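Local coordinates for protein decapping nuclease RAI1 (Scheffersomyces stipitis, PDB 5BTO) that hydrolyses NAD caps, methylguanosine caps and 5'-triphosphate ends of RNA as a metal-dependent decapping enzyme, and stabilises and stimulates the exoribonuclease RAT1, at residues 119-124 with 369-374. Numbering follows the deposited sequence.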
loop_
_atom_site.group_PDB
_atom_site.type_symbol
_atom_site.label_atom_id
_atom_site.label_comp_id
_atom_site.label_asym_id
_atom_site.label_seq_id
_atom_site.Cartn_x
_atom_site.Cartn_y
_atom_site.Cartn_z
ATOM N N THR A 119 -2.113 19.353 0.405
ATOM C CA THR A 119 -1.782 19.271 1.821
ATOM C C THR A 119 -2.572 18.172 2.540
ATOM O O THR A 119 -2.034 17.454 3.395
ATOM C CB THR A 119 -2.045 20.629 2.527
ATOM O OG1 THR A 119 -1.218 21.645 1.932
ATOM C CG2 THR A 119 -1.736 20.523 4.014
ATOM N N LYS A 120 -3.847 18.034 2.206
ATOM C CA LYS A 120 -4.650 16.959 2.790
ATOM C C LYS A 120 -4.062 15.583 2.470
ATOM O O LYS A 120 -4.084 14.683 3.311
ATOM C CB LYS A 120 -6.097 17.023 2.296
ATOM C CG LYS A 120 -6.881 18.230 2.777
ATOM C CD LYS A 120 -8.329 18.129 2.330
ATOM C CE LYS A 120 -9.203 19.159 3.030
ATOM N NZ LYS A 120 -10.652 18.902 2.784
ATOM N N LEU A 121 -3.550 15.407 1.250
ATOM C CA LEU A 121 -2.936 14.139 0.880
ATOM C C LEU A 121 -1.599 13.938 1.601
ATOM O O LEU A 121 -1.314 12.852 2.133
ATOM C CB LEU A 121 -2.754 14.054 -0.643
ATOM C CG LEU A 121 -4.041 14.098 -1.467
ATOM C CD1 LEU A 121 -3.717 14.091 -2.951
ATOM C CD2 LEU A 121 -4.906 12.880 -1.124
ATOM N N LEU A 122 -0.792 14.997 1.659
ATOM C CA LEU A 122 0.525 14.905 2.259
ATOM C C LEU A 122 0.434 14.610 3.761
ATOM O O LEU A 122 1.247 13.864 4.305
ATOM C CB LEU A 122 1.296 16.216 2.014
ATOM C CG LEU A 122 2.684 16.451 2.599
ATOM C CD1 LEU A 122 3.664 15.360 2.246
ATOM C CD2 LEU A 122 3.228 17.817 2.121
ATOM N N ALA A 123 -0.574 15.176 4.412
ATOM C CA ALA A 123 -0.690 15.082 5.868
ATOM C C ALA A 123 -1.485 13.864 6.312
ATOM O O ALA A 123 -1.574 13.579 7.505
ATOM C CB ALA A 123 -1.324 16.344 6.429
ATOM N N LEU A 124 -2.059 13.147 5.348
ATOM C CA LEU A 124 -2.966 12.024 5.636
ATOM C C LEU A 124 -2.443 10.941 6.601
ATOM O O LEU A 124 -3.179 10.504 7.481
ATOM C CB LEU A 124 -3.464 11.403 4.304
ATOM C CG LEU A 124 -4.474 10.248 4.357
ATOM C CD1 LEU A 124 -5.352 10.227 3.096
ATOM C CD2 LEU A 124 -3.773 8.890 4.542
ATOM N N ARG A 369 -10.479 3.102 6.686
ATOM C CA ARG A 369 -9.096 3.445 6.381
ATOM C C ARG A 369 -8.664 2.919 5.019
ATOM O O ARG A 369 -7.633 2.263 4.881
ATOM C CB ARG A 369 -8.151 2.990 7.493
ATOM C CG ARG A 369 -8.273 3.851 8.736
ATOM C CD ARG A 369 -7.190 3.549 9.749
ATOM N NE ARG A 369 -7.331 4.370 10.948
ATOM C CZ ARG A 369 -6.447 4.386 11.937
ATOM N NH1 ARG A 369 -5.361 3.629 11.858
ATOM N NH2 ARG A 369 -6.644 5.158 12.998
ATOM N N THR A 370 -9.470 3.224 4.008
ATOM C CA THR A 370 -9.149 2.820 2.651
ATOM C C THR A 370 -9.014 4.057 1.776
ATOM O O THR A 370 -9.751 5.026 1.936
ATOM C CB THR A 370 -10.204 1.858 2.064
ATOM O OG1 THR A 370 -11.453 2.539 1.901
ATOM C CG2 THR A 370 -10.403 0.667 2.992
ATOM N N PHE A 371 -8.059 4.007 0.857
ATOM C CA PHE A 371 -7.824 5.081 -0.097
ATOM C C PHE A 371 -8.170 4.530 -1.473
ATOM O O PHE A 371 -7.556 3.562 -1.927
ATOM C CB PHE A 371 -6.356 5.491 -0.046
ATOM C CG PHE A 371 -6.058 6.792 -0.749
ATOM C CD1 PHE A 371 -5.834 6.815 -2.117
ATOM C CD2 PHE A 371 -5.992 7.980 -0.041
ATOM C CE1 PHE A 371 -5.544 8.006 -2.774
ATOM C CE2 PHE A 371 -5.715 9.169 -0.690
ATOM C CZ PHE A 371 -5.486 9.189 -2.061
ATOM N N THR A 372 -9.154 5.132 -2.133
ATOM C CA THR A 372 -9.670 4.553 -3.366
ATOM C C THR A 372 -9.783 5.559 -4.499
ATOM O O THR A 372 -9.867 6.776 -4.276
ATOM C CB THR A 372 -11.059 3.925 -3.162
ATOM O OG1 THR A 372 -11.977 4.922 -2.696
ATOM C CG2 THR A 372 -10.996 2.766 -2.160
ATOM N N LEU A 373 -9.793 5.020 -5.714
ATOM C CA LEU A 373 -10.017 5.776 -6.933
ATOM C C LEU A 373 -11.193 5.115 -7.641
ATOM O O LEU A 373 -11.137 3.929 -7.956
ATOM C CB LEU A 373 -8.779 5.698 -7.818
ATOM C CG LEU A 373 -8.833 6.301 -9.222
ATOM C CD1 LEU A 373 -9.028 7.814 -9.183
ATOM C CD2 LEU A 373 -7.561 5.943 -9.996
ATOM N N ARG A 374 -12.249 5.883 -7.879
ATOM C CA ARG A 374 -13.478 5.358 -8.471
ATOM C C ARG A 374 -13.880 6.167 -9.698
ATOM O O ARG A 374 -13.811 7.394 -9.688
ATOM C CB ARG A 374 -14.587 5.392 -7.417
ATOM C CG ARG A 374 -15.978 5.198 -7.943
ATOM C CD ARG A 374 -16.948 5.022 -6.794
ATOM N NE ARG A 374 -17.175 6.254 -6.044
ATOM C CZ ARG A 374 -18.139 7.122 -6.331
ATOM N NH1 ARG A 374 -18.947 6.894 -7.358
ATOM N NH2 ARG A 374 -18.303 8.213 -5.596
#
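Phe371 meets Leu121 and Leu124 with the rim of its ring, not with a face. Its CB points from strand 370-375 toward segment 119-124. CG lies anti to the backbone N (chi1 -167°), and the ring reaches across to the two leucines. Leu121 touches its far end: CD2 sits in the ring plane, 3.8 Å from Phe371 CE2, and nearly as close to Phe371 CZ. The two side chains cross at about a right angle. Leu124 meets the same edge nearer the strand. Its CD1 lies near the ring plane, 3.9 Å from Phe371 CD2 and about as far from CE2. Atom CE2 therefore has a methyl group from each leucine beside it. Leu121 and Leu124 are three residues apart, so one turn of chain, closed by a weak bond from Leu124 N to Leu121 O, brings both methyls to the ring. The backbones stay well apart, with CA atoms of Leu124 and Phe371 10.2 Å from each other.

Trp339 of helix 333-350 packs edge-to-face with Phe371, and Val362 of the neighbouring strand 359-365 also touches it. Leu124 rests on Phe364 of that strand, and both Leu124 and Phe371 touch Leu14. The contact thus joins helix 115-123, whose first residues, Arg115 and Gly116, bind substrate, to strand 370-375, next to the outermost strand 9-12 of the large mixed sheet.

With an alanine at position 371, the methyls of Leu121 and Leu124 would probably lose the ring edge they share, and a gap is likely to open between them and the strand. All three residues are buried, and no hydrogen bond links the two segments. The contact is apolar and small, with 107 Å² buried, so it contributes through shape and burial and not through charge or hydrogen bonds.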